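Local coordinates for GTPase-activating protein skywalker (PDB 6R82) that acts as a GTPase-activating protein for Rab35 in synaptic vesicle protein recycling, represented here by its TLDc domain, at residues Phe47-Leu58 and Ala71-Arg80; Tyr35-Leu44 and Trp147-Gly155. One frame throughout, in Å; residues are numbered along the deposited sequence.

Contact 1 of 2, residues Phe47-Leu58 and Ala71-Arg80; sequences FYVRVEQHEPTL and AYCSSRWFER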
loop_
_atom_site.group_PDB
_atom_site.type_symbol
_atom_site.label_atom_id
_atom_site.label_comp_id
_atom_site.label_asym_id
_atom_site.label_seq_id
_atom_site.Cartn_x
_atom_site.Cartn_y
_atom_site.Cartn_z
ATOM N N PHE A 47 2.679 -8.130 -10.856
ATOM C CA PHE A 47 2.598 -7.737 -9.448
ATOM C C PHE A 47 2.027 -8.869 -8.584
ATOM O O PHE A 47 2.615 -9.240 -7.558
ATOM C CB PHE A 47 1.744 -6.467 -9.343
ATOM C CG PHE A 47 1.427 -6.025 -7.931
ATOM C CD1 PHE A 47 0.302 -6.498 -7.274
ATOM C CD2 PHE A 47 2.216 -5.071 -7.296
ATOM C CE1 PHE A 47 -0.008 -6.071 -5.991
ATOM C CE2 PHE A 47 1.913 -4.630 -6.019
ATOM C CZ PHE A 47 0.799 -5.133 -5.361
ATOM N N TYR A 48 0.873 -9.427 -8.985
ATOM C CA TYR A 48 0.238 -10.483 -8.192
ATOM C C TYR A 48 1.135 -11.707 -8.092
ATOM O O TYR A 48 1.303 -12.281 -7.011
ATOM C CB TYR A 48 -1.109 -10.884 -8.796
ATOM C CG TYR A 48 -2.156 -9.809 -8.734
ATOM C CD1 TYR A 48 -2.319 -9.032 -7.596
ATOM C CD2 TYR A 48 -2.987 -9.555 -9.829
ATOM C CE1 TYR A 48 -3.274 -8.028 -7.538
ATOM C CE2 TYR A 48 -3.955 -8.558 -9.776
ATOM C CZ TYR A 48 -4.088 -7.798 -8.646
ATOM O OH TYR A 48 -5.040 -6.810 -8.602
ATOM N N VAL A 49 1.713 -12.129 -9.220
ATOM C CA VAL A 49 2.531 -13.335 -9.233
ATOM C C VAL A 49 3.650 -13.239 -8.192
ATOM O O VAL A 49 3.993 -14.228 -7.526
ATOM C CB VAL A 49 3.087 -13.572 -10.650
ATOM C CG1 VAL A 49 4.158 -14.628 -10.624
ATOM C CG2 VAL A 49 1.947 -13.964 -11.627
ATOM N N ARG A 50 4.211 -12.044 -8.013
ATOM C CA ARG A 50 5.359 -11.899 -7.125
ATOM C C ARG A 50 4.976 -11.630 -5.670
ATOM O O ARG A 50 5.690 -12.069 -4.762
ATOM C CB ARG A 50 6.285 -10.792 -7.643
ATOM C CG ARG A 50 7.265 -11.333 -8.696
ATOM C CD ARG A 50 8.442 -10.410 -8.971
ATOM N NE ARG A 50 9.374 -10.997 -9.945
ATOM C CZ ARG A 50 10.482 -11.661 -9.620
ATOM N NH1 ARG A 50 10.834 -11.830 -8.342
ATOM N NH2 ARG A 50 11.252 -12.151 -10.573
ATOM N N VAL A 51 3.881 -10.923 -5.397
ATOM C CA VAL A 51 3.631 -10.445 -4.038
ATOM C C VAL A 51 2.483 -11.150 -3.333
ATOM O O VAL A 51 2.333 -10.972 -2.111
ATOM C CB VAL A 51 3.393 -8.915 -3.995
ATOM C CG1 VAL A 51 4.419 -8.168 -4.846
ATOM C CG2 VAL A 51 1.960 -8.552 -4.404
ATOM N N GLU A 52 1.652 -11.920 -4.041
ATOM C CA GLU A 52 0.291 -12.134 -3.530
ATOM C C GLU A 52 0.213 -13.072 -2.330
ATOM O O GLU A 52 -0.795 -13.047 -1.615
ATOM C CB GLU A 52 -0.626 -12.657 -4.645
ATOM C CG GLU A 52 -0.376 -14.087 -5.087
ATOM C CD GLU A 52 -1.329 -14.484 -6.224
ATOM O OE1 GLU A 52 -2.298 -13.728 -6.493
ATOM O OE2 GLU A 52 -1.111 -15.543 -6.841
ATOM N N GLN A 53 1.241 -13.882 -2.063
ATOM C CA GLN A 53 1.220 -14.740 -0.876
ATOM C C GLN A 53 1.993 -14.167 0.324
ATOM O O GLN A 53 2.075 -14.832 1.370
ATOM C CB GLN A 53 1.742 -16.139 -1.227
ATOM C CG GLN A 53 0.810 -16.943 -2.197
ATOM C CD GLN A 53 -0.480 -17.431 -1.519
ATOM O OE1 GLN A 53 -0.915 -16.881 -0.508
ATOM N NE2 GLN A 53 -1.077 -18.487 -2.066
ATOM N N HIS A 54 2.518 -12.946 0.229
ATOM C CA HIS A 54 3.215 -12.319 1.360
ATOM C C HIS A 54 2.253 -11.523 2.233
ATOM O O HIS A 54 1.351 -10.860 1.726
ATOM C CB HIS A 54 4.325 -11.385 0.874
ATOM C CG HIS A 54 5.511 -12.104 0.308
ATOM N ND1 HIS A 54 6.590 -12.483 1.079
ATOM C CD2 HIS A 54 5.788 -12.510 -0.952
ATOM C CE1 HIS A 54 7.473 -13.116 0.323
ATOM N NE2 HIS A 54 7.015 -13.135 -0.918
ATOM N N GLU A 55 2.460 -11.569 3.548
ATOM C CA GLU A 55 1.763 -10.628 4.417
ATOM C C GLU A 55 2.574 -10.428 5.684
ATOM O O GLU A 55 3.263 -11.355 6.130
ATOM C CB GLU A 55 0.347 -11.099 4.776
ATOM C CG GLU A 55 0.324 -12.290 5.700
ATOM C CD GLU A 55 -1.055 -12.554 6.300
ATOM O OE1 GLU A 55 -2.072 -12.439 5.570
ATOM O OE2 GLU A 55 -1.111 -12.874 7.509
ATOM N N PRO A 56 2.571 -9.219 6.250
ATOM C CA PRO A 56 2.023 -7.982 5.669
ATOM C C PRO A 56 2.945 -7.457 4.578
ATOM O O PRO A 56 3.985 -8.076 4.349
ATOM C CB PRO A 56 2.008 -7.023 6.853
ATOM C CG PRO A 56 3.253 -7.464 7.655
ATOM C CD PRO A 56 3.312 -8.969 7.503
ATOM N N THR A 57 2.587 -6.364 3.901
ATOM C CA THR A 57 3.487 -5.781 2.911
ATOM C C THR A 57 3.497 -4.268 3.063
ATOM O O THR A 57 2.624 -3.675 3.692
ATOM C CB THR A 57 3.115 -6.143 1.456
ATOM O OG1 THR A 57 1.766 -5.756 1.193
ATOM C CG2 THR A 57 3.264 -7.640 1.201
ATOM N N LEU A 58 4.516 -3.656 2.488
ATOM C CA LEU A 58 4.691 -2.213 2.508
ATOM C C LEU A 58 4.785 -1.744 1.064
ATOM O O LEU A 58 5.682 -2.168 0.324
ATOM C CB LEU A 58 5.946 -1.818 3.297
ATOM C CG LEU A 58 6.137 -0.327 3.601
ATOM C CD1 LEU A 58 4.918 0.233 4.319
ATOM C CD2 LEU A 58 7.373 -0.131 4.460
ATOM N N ALA A 71 1.375 2.628 1.471
ATOM C CA ALA A 71 0.534 2.027 2.496
ATOM C C ALA A 71 1.177 0.772 3.068
ATOM O O ALA A 71 1.813 0.000 2.347
ATOM C CB ALA A 71 -0.850 1.669 1.948
ATOM N N TYR A 72 0.980 0.571 4.364
ATOM C CA TYR A 72 1.218 -0.712 5.001
ATOM C C TYR A 72 -0.055 -1.541 4.845
ATOM O O TYR A 72 -1.132 -1.112 5.269
ATOM C CB TYR A 72 1.589 -0.503 6.473
ATOM C CG TYR A 72 1.723 -1.762 7.295
ATOM C CD1 TYR A 72 2.885 -2.520 7.254
ATOM C CD2 TYR A 72 0.695 -2.192 8.111
ATOM C CE1 TYR A 72 3.014 -3.680 8.008
ATOM C CE2 TYR A 72 0.815 -3.357 8.873
ATOM C CZ TYR A 72 1.980 -4.088 8.808
ATOM O OH TYR A 72 2.099 -5.229 9.554
ATOM N N CYS A 73 0.061 -2.717 4.226
ATOM C CA CYS A 73 -1.086 -3.575 3.948
ATOM C C CYS A 73 -1.051 -4.809 4.833
ATOM O O CYS A 73 -0.092 -5.581 4.788
ATOM C CB CYS A 73 -1.099 -3.985 2.479
ATOM S SG CYS A 73 -1.048 -2.557 1.355
ATOM N N SER A 74 -2.125 -5.028 5.588
ATOM C CA SER A 74 -2.128 -6.098 6.579
ATOM C C SER A 74 -2.221 -7.503 5.970
ATOM O O SER A 74 -1.762 -8.459 6.598
ATOM C CB SER A 74 -3.290 -5.890 7.547
ATOM O OG SER A 74 -4.511 -5.877 6.821
ATOM N N SER A 75 -2.800 -7.672 4.776
ATOM C CA SER A 75 -3.224 -8.999 4.334
ATOM C C SER A 75 -2.673 -9.324 2.953
ATOM O O SER A 75 -2.319 -8.430 2.176
ATOM C CB SER A 75 -4.758 -9.100 4.311
ATOM O OG SER A 75 -5.294 -8.583 5.507
ATOM N N ARG A 76 -2.615 -10.621 2.637
ATOM C CA ARG A 76 -2.084 -11.005 1.335
ATOM C C ARG A 76 -3.033 -10.587 0.216
ATOM O O ARG A 76 -4.260 -10.642 0.357
ATOM C CB ARG A 76 -1.788 -12.504 1.270
ATOM C CG ARG A 76 -2.717 -13.361 1.978
ATOM C CD ARG A 76 -2.204 -14.781 2.132
ATOM N NE ARG A 76 -3.332 -15.467 2.724
ATOM C CZ ARG A 76 -4.024 -16.443 2.159
ATOM N NH1 ARG A 76 -3.664 -16.931 0.972
ATOM N NH2 ARG A 76 -5.059 -16.953 2.816
ATOM N N TRP A 77 -2.457 -10.117 -0.886
ATOM C CA TRP A 77 -3.289 -9.728 -2.016
ATOM C C TRP A 77 -4.002 -10.933 -2.612
ATOM O O TRP A 77 -5.010 -10.762 -3.296
ATOM C CB TRP A 77 -2.449 -8.998 -3.067
ATOM C CG TRP A 77 -2.044 -7.592 -2.639
ATOM C CD1 TRP A 77 -0.820 -7.197 -2.191
ATOM C CD2 TRP A 77 -2.872 -6.418 -2.629
ATOM N NE1 TRP A 77 -0.835 -5.857 -1.894
ATOM C CE2 TRP A 77 -2.082 -5.354 -2.151
ATOM C CE3 TRP A 77 -4.208 -6.169 -2.965
ATOM C CZ2 TRP A 77 -2.573 -4.042 -2.017
ATOM C CZ3 TRP A 77 -4.705 -4.865 -2.815
ATOM C CH2 TRP A 77 -3.883 -3.819 -2.354
ATOM N N PHE A 78 -3.508 -12.148 -2.342
ATOM C CA PHE A 78 -4.211 -13.369 -2.717
ATOM C C PHE A 78 -5.665 -13.353 -2.264
ATOM O O PHE A 78 -6.519 -13.959 -2.917
ATOM C CB PHE A 78 -3.502 -14.576 -2.103
ATOM C CG PHE A 78 -4.086 -15.920 -2.496
ATOM C CD1 PHE A 78 -3.650 -16.566 -3.644
ATOM C CD2 PHE A 78 -5.032 -16.551 -1.684
ATOM C CE1 PHE A 78 -4.158 -17.817 -4.005
ATOM C CE2 PHE A 78 -5.551 -17.796 -2.026
ATOM C CZ PHE A 78 -5.117 -18.433 -3.188
ATOM N N GLU A 79 -5.962 -12.686 -1.148
ATOM C CA GLU A 79 -7.320 -12.691 -0.611
ATOM C C GLU A 79 -8.289 -11.801 -1.392
ATOM O O GLU A 79 -9.463 -11.748 -1.035
ATOM C CB GLU A 79 -7.296 -12.274 0.867
ATOM C CG GLU A 79 -6.664 -13.373 1.763
ATOM C CD GLU A 79 -6.625 -13.008 3.252
ATOM O OE1 GLU A 79 -7.197 -11.974 3.647
ATOM O OE2 GLU A 79 -6.015 -13.776 4.033
ATOM N N ARG A 80 -7.839 -11.129 -2.457
ATOM C CA ARG A 80 -8.739 -10.283 -3.232
ATOM C C ARG A 80 -9.901 -11.068 -3.838
ATOM O O ARG A 80 -10.916 -10.458 -4.198
ATOM C CB ARG A 80 -7.958 -9.572 -4.339
ATOM C CG ARG A 80 -7.368 -10.540 -5.356
ATOM C CD ARG A 80 -6.364 -9.873 -6.280
ATOM N NE ARG A 80 -5.900 -10.796 -7.321
ATOM C CZ ARG A 80 -4.896 -11.664 -7.181
ATOM N NH1 ARG A 80 -4.211 -11.753 -6.024
ATOM N NH2 ARG A 80 -4.575 -12.456 -8.192
HETATM O O HOH W 1 0.459 -9.759 -0.687
HETATM O O HOH W 2 0.049 -7.757 1.639
HETATM O O HOH W 3 0.916 -3.860 -0.714
#
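Arg80 reaches Tyr48 with CG set between its backbone N and carbonyl carbon and the chain extended from there to NE. The last torsion, chi4 -85°, turns the guanidinium flat over one face of the Tyr48 ring: the planes differ by 3°, and Arg80 CZ stands 3.7 Å from the ring centroid, a cation-pi stack. Arg80 NH1 and NH2 both grip the single oxygen Glu52 OE1, NH1 at 2.8 Å. NH1 also donates to Trp77 O, from above its carbonyl plane, which helps fix the group's rotation; the Glu52 and Arg80 charges probably offset each other. Nearby, Phe78 N donates to Glu52 O at 2.9 Å. Gln53 sets NE2 over one face of the Phe78 ring, toward the rim, the amide nearly parallel, while Gln53 OE1 accepts from Arg76 NH1 on an in-plane lone pair, 3.1 Å away.

Deeper in, Phe47 directs its edge at the Trp77 five-membered ring, centroids 5.3 Å apart and planes at 69°, a T-shaped pair. A water links Trp77 NE1 (2.9 Å) to Thr57 OG1, satisfying the buried indole N-H. Thr57 and Cys73 form an antiparallel hydrogen-bonded pair, with Cys73 N 2.8 Å from Thr57 O. After a cis peptide bond, Pro56 lays CB against Tyr72 CZ at 3.5 Å.

The contact ties helix 44-51 and the open ends of hairpin 57-63/68-73 to the 3-10 segment that follows; Met129 and Ala131 of strand 129-131 and Ile136 of strand 135-138 pack on Trp77, and Tyr48 OH bonds to Asp132 O.

Contact 2 of 2, residues Tyr35-Leu44 and Trp147-Gly155; sequences YTTEEHGCSL and WMDENIRFG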
loop_
_atom_site.group_PDB
_atom_site.type_symbol
_atom_site.label_atom_id
_atom_site.label_comp_id
_atom_site.label_asym_id
_atom_site.label_seq_id
_atom_site.Cartn_x
_atom_site.Cartn_y
_atom_site.Cartn_z
ATOM N N TYR A 35 8.922 -6.710 -5.217
ATOM C CA TYR A 35 8.487 -6.280 -6.540
ATOM C C TYR A 35 8.920 -4.845 -6.740
ATOM O O TYR A 35 8.708 -4.010 -5.851
ATOM C CB TYR A 35 6.958 -6.377 -6.700
ATOM C CG TYR A 35 6.461 -5.947 -8.089
ATOM C CD1 TYR A 35 6.497 -6.832 -9.165
ATOM C CD2 TYR A 35 5.982 -4.663 -8.317
ATOM C CE1 TYR A 35 6.061 -6.453 -10.424
ATOM C CE2 TYR A 35 5.541 -4.277 -9.577
ATOM C CZ TYR A 35 5.585 -5.179 -10.619
ATOM O OH TYR A 35 5.161 -4.806 -11.873
ATOM N N THR A 36 9.499 -4.556 -7.906
ATOM C CA THR A 36 9.766 -3.181 -8.296
ATOM C C THR A 36 9.516 -3.006 -9.789
ATOM O O THR A 36 9.930 -3.836 -10.604
ATOM C CB THR A 36 11.199 -2.745 -7.964
ATOM O OG1 THR A 36 11.431 -1.440 -8.513
ATOM C CG2 THR A 36 12.199 -3.708 -8.560
ATOM N N THR A 37 8.857 -1.903 -10.134
ATOM C CA THR A 37 8.584 -1.591 -11.532
ATOM C C THR A 37 9.857 -1.294 -12.312
ATOM O O THR A 37 9.835 -1.331 -13.546
ATOM C CB THR A 37 7.636 -0.406 -11.614
ATOM O OG1 THR A 37 8.157 0.661 -10.812
ATOM C CG2 THR A 37 6.272 -0.791 -11.072
ATOM N N GLU A 38 10.967 -1.028 -11.620
ATOM C CA GLU A 38 12.242 -0.822 -12.291
ATOM C C GLU A 38 12.835 -2.111 -12.851
ATOM O O GLU A 38 13.692 -2.037 -13.740
ATOM C CB GLU A 38 13.241 -0.169 -11.328
ATOM C CG GLU A 38 13.069 1.349 -11.155
ATOM C CD GLU A 38 14.311 2.019 -10.560
ATOM O OE1 GLU A 38 15.111 2.610 -11.328
ATOM O OE2 GLU A 38 14.488 1.949 -9.322
ATOM N N GLU A 39 12.409 -3.288 -12.366
ATOM C CA GLU A 39 13.042 -4.549 -12.756
ATOM C C GLU A 39 12.091 -5.678 -13.141
ATOM O O GLU A 39 12.542 -6.626 -13.793
ATOM C CB GLU A 39 13.942 -5.086 -11.624
ATOM C CG GLU A 39 14.801 -4.050 -10.884
ATOM C CD GLU A 39 16.165 -3.828 -11.517
ATOM O OE1 GLU A 39 16.804 -2.786 -11.218
ATOM O OE2 GLU A 39 16.596 -4.694 -12.312
ATOM N N HIS A 40 10.816 -5.646 -12.748
ATOM C CA HIS A 40 10.023 -6.874 -12.725
ATOM C C HIS A 40 8.841 -6.863 -13.677
ATOM O O HIS A 40 7.969 -7.732 -13.579
ATOM C CB HIS A 40 9.539 -7.156 -11.307
ATOM C CG HIS A 40 10.622 -7.659 -10.421
ATOM N ND1 HIS A 40 10.835 -7.170 -9.152
ATOM C CD2 HIS A 40 11.588 -8.582 -10.644
ATOM C CE1 HIS A 40 11.872 -7.793 -8.619
ATOM N NE2 HIS A 40 12.346 -8.653 -9.506
ATOM N N GLY A 41 8.810 -5.941 -14.616
ATOM C CA GLY A 41 7.613 -5.740 -15.391
ATOM C C GLY A 41 6.803 -4.624 -14.785
ATOM O O GLY A 41 7.149 -4.039 -13.751
ATOM N N CYS A 42 5.712 -4.316 -15.454
ATOM C CA CYS A 42 4.912 -3.196 -14.995
ATOM C C CYS A 42 3.454 -3.517 -15.339
ATOM O O CYS A 42 2.882 -2.995 -16.303
ATOM C CB CYS A 42 5.383 -1.887 -15.625
ATOM S SG CYS A 42 5.152 -0.460 -14.569
ATOM N N SER A 43 2.854 -4.390 -14.528
ATOM C CA SER A 43 1.470 -4.804 -14.725
ATOM C C SER A 43 0.958 -5.452 -13.447
ATOM O O SER A 43 1.730 -6.045 -12.684
ATOM C CB SER A 43 1.339 -5.792 -15.883
ATOM O OG SER A 43 2.068 -6.977 -15.604
ATOM N N LEU A 44 -0.359 -5.358 -13.238
ATOM C CA LEU A 44 -0.958 -6.031 -12.095
ATOM C C LEU A 44 -0.706 -7.527 -12.157
ATOM O O LEU A 44 -0.482 -8.157 -11.123
ATOM C CB LEU A 44 -2.451 -5.727 -12.028
ATOM C CG LEU A 44 -2.738 -4.296 -11.573
ATOM C CD1 LEU A 44 -4.208 -4.123 -11.289
ATOM C CD2 LEU A 44 -1.925 -3.925 -10.337
ATOM N N TRP A 147 -5.474 4.582 -5.759
ATOM C CA TRP A 147 -6.069 3.823 -6.852
ATOM C C TRP A 147 -5.054 3.791 -7.977
ATOM O O TRP A 147 -4.460 4.820 -8.292
ATOM C CB TRP A 147 -7.382 4.457 -7.332
ATOM C CG TRP A 147 -8.091 3.658 -8.408
ATOM C CD1 TRP A 147 -9.128 2.796 -8.231
ATOM C CD2 TRP A 147 -7.796 3.650 -9.814
ATOM N NE1 TRP A 147 -9.509 2.255 -9.442
ATOM C CE2 TRP A 147 -8.703 2.760 -10.426
ATOM C CE3 TRP A 147 -6.856 4.312 -10.611
ATOM C CZ2 TRP A 147 -8.695 2.512 -11.798
ATOM C CZ3 TRP A 147 -6.849 4.066 -11.971
ATOM C CH2 TRP A 147 -7.763 3.172 -12.554
ATOM N N MET A 148 -4.835 2.619 -8.563
ATOM C CA MET A 148 -3.846 2.461 -9.619
ATOM C C MET A 148 -4.379 1.512 -10.683
ATOM O O MET A 148 -5.133 0.589 -10.381
ATOM C CB MET A 148 -2.520 1.935 -9.058
ATOM C CG MET A 148 -1.740 2.942 -8.223
ATOM S SD MET A 148 -0.082 2.347 -7.783
ATOM C CE MET A 148 -0.547 1.102 -6.559
ATOM N N ASP A 149 -3.976 1.739 -11.927
ATOM C CA ASP A 149 -4.537 0.992 -13.044
ATOM C C ASP A 149 -3.731 -0.278 -13.324
ATOM O O ASP A 149 -2.690 -0.543 -12.713
ATOM C CB ASP A 149 -4.650 1.883 -14.299
ATOM C CG ASP A 149 -3.294 2.249 -14.939
ATOM O OD1 ASP A 149 -2.275 1.542 -14.770
ATOM O OD2 ASP A 149 -3.266 3.274 -15.665
ATOM N N GLU A 150 -4.229 -1.068 -14.277
ATOM C CA GLU A 150 -3.692 -2.394 -14.550
ATOM C C GLU A 150 -2.294 -2.357 -15.142
ATOM O O GLU A 150 -1.635 -3.402 -15.189
ATOM C CB GLU A 150 -4.621 -3.160 -15.501
ATOM C CG GLU A 150 -4.608 -2.626 -16.934
ATOM C CD GLU A 150 -5.753 -3.170 -17.784
ATOM O OE1 GLU A 150 -5.474 -3.929 -18.739
ATOM O OE2 GLU A 150 -6.927 -2.841 -17.500
ATOM N N ASN A 151 -1.833 -1.195 -15.601
ATOM C CA ASN A 151 -0.492 -1.061 -16.150
ATOM C C ASN A 151 0.489 -0.476 -15.149
ATOM O O ASN A 151 1.675 -0.349 -15.474
ATOM C CB ASN A 151 -0.515 -0.195 -17.415
ATOM C CG ASN A 151 -1.434 -0.755 -18.476
ATOM O OD1 ASN A 151 -2.418 -0.120 -18.861
ATOM N ND2 ASN A 151 -1.130 -1.959 -18.943
ATOM N N ILE A 152 0.018 -0.138 -13.942
ATOM C CA ILE A 152 0.809 0.512 -12.897
ATOM C C ILE A 152 1.490 1.742 -13.486
ATOM O O ILE A 152 2.656 2.034 -13.183
ATOM C CB ILE A 152 1.820 -0.460 -12.252
ATOM C CG1 ILE A 152 1.186 -1.840 -12.076
ATOM C CG2 ILE A 152 2.265 0.064 -10.883
ATOM C CD1 ILE A 152 1.937 -2.750 -11.110
ATOM N N ARG A 153 0.761 2.457 -14.346
ATOM C CA ARG A 153 1.267 3.670 -14.964
ATOM C C ARG A 153 0.574 4.918 -14.424
ATOM O O ARG A 153 1.254 5.868 -14.024
ATOM C CB ARG A 153 1.117 3.584 -16.483
ATOM C CG ARG A 153 1.135 4.940 -17.168
ATOM C CD ARG A 153 1.206 4.820 -18.693
ATOM N NE ARG A 153 2.509 4.360 -19.184
ATOM C CZ ARG A 153 3.691 4.927 -18.919
ATOM N NH1 ARG A 153 3.782 6.023 -18.173
ATOM N NH2 ARG A 153 4.800 4.397 -19.427
ATOM N N PHE A 154 -0.765 4.927 -14.365
ATOM C CA PHE A 154 -1.509 6.071 -13.856
ATOM C C PHE A 154 -2.323 5.679 -12.631
ATOM O O PHE A 154 -2.744 4.528 -12.485
ATOM C CB PHE A 154 -2.473 6.661 -14.904
ATOM C CG PHE A 154 -1.821 7.067 -16.191
ATOM C CD1 PHE A 154 -0.810 8.010 -16.201
ATOM C CD2 PHE A 154 -2.234 6.512 -17.397
ATOM C CE1 PHE A 154 -0.201 8.391 -17.383
ATOM C CE2 PHE A 154 -1.629 6.890 -18.590
ATOM C CZ PHE A 154 -0.612 7.833 -18.580
ATOM N N GLY A 155 -2.584 6.664 -11.775
ATOM C CA GLY A 155 -3.328 6.432 -10.559
ATOM C C GLY A 155 -3.984 7.700 -10.066
ATOM O O GLY A 155 -3.759 8.793 -10.592
#
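Leu44 N donates to Glu150 O at 3.0 Å with an N-H...O angle of 164°, although it approaches from above the carbonyl plane, 38° out, linking the first turn of helix 44-51 to the type I turn Asp149-Ile152. Ser43 CA adds a CA-H...O contact to the same Glu150 oxygen at 3.4 Å.

Ile152, the last residue of the turn, with positive phi, supplies the main side chain. Its CG1 branch stands beside its backbone N, anti to the carbonyl carbon (chi1 -40°), and carries CD1 over the Ser43 backbone, 3.7 Å from Ser43 O. CD1 also meets Leu44 CD2 at 4.1 Å and, from the opposite direction, Tyr35 OH at 3.9 Å. Ile152 CG2 faces Thr37 CG2, and Cys42 SG lies 4.1 Å from Ile152 CB. Leu44 crosses Ile152 obliquely and rests its CG and CD1 on Glu150 CA, each at 3.7 Å.

Asp149 braces the turn: its OD1 accepts Asn151 N, an Asx turn, and Arg153 N from opposite faces of the carboxylate, while OD2 takes Phe154 N. Glu150 carries its carboxylate away to a salt bridge with Lys134.

A single backbone hydrogen bond fastens the two loops; packing, largely apolar and centred on Ile152, supplies most of the rest, while Cys42 O and Asn151 O, two acceptors 3.0 Å apart, face each other without a bond. With Ser43 at the N-cap, the helix starts where this bond is made. The Asp149 carboxylate, gathering three backbone N-H groups, is probably stabilised as an anion, consistent with a fixed loop shape that places Glu150 O and Ile152.

In the fold
Both contacts lie in the TLDc domain and reach the same antiparallel sheet, their centres 14 Å apart. Along the chain contact 1 is nested inside the loop that contact 2 closes: 35-44 comes first, leading from strand 30-36 into helix 44-51, then 47-58 and 71-80, and finally 147-155, about a hundred residues after 35-44. Helix 44-51 is the common element, with its start held in contact 2 and its later turns in contact 1. They also touch directly, Val51 CG1 lying 3.6 Å from Tyr35 CB, and Ile152 packs on Phe47. The helix therefore joins the early hairpin to the later strand pair 146-149/154-156 within one compact domain.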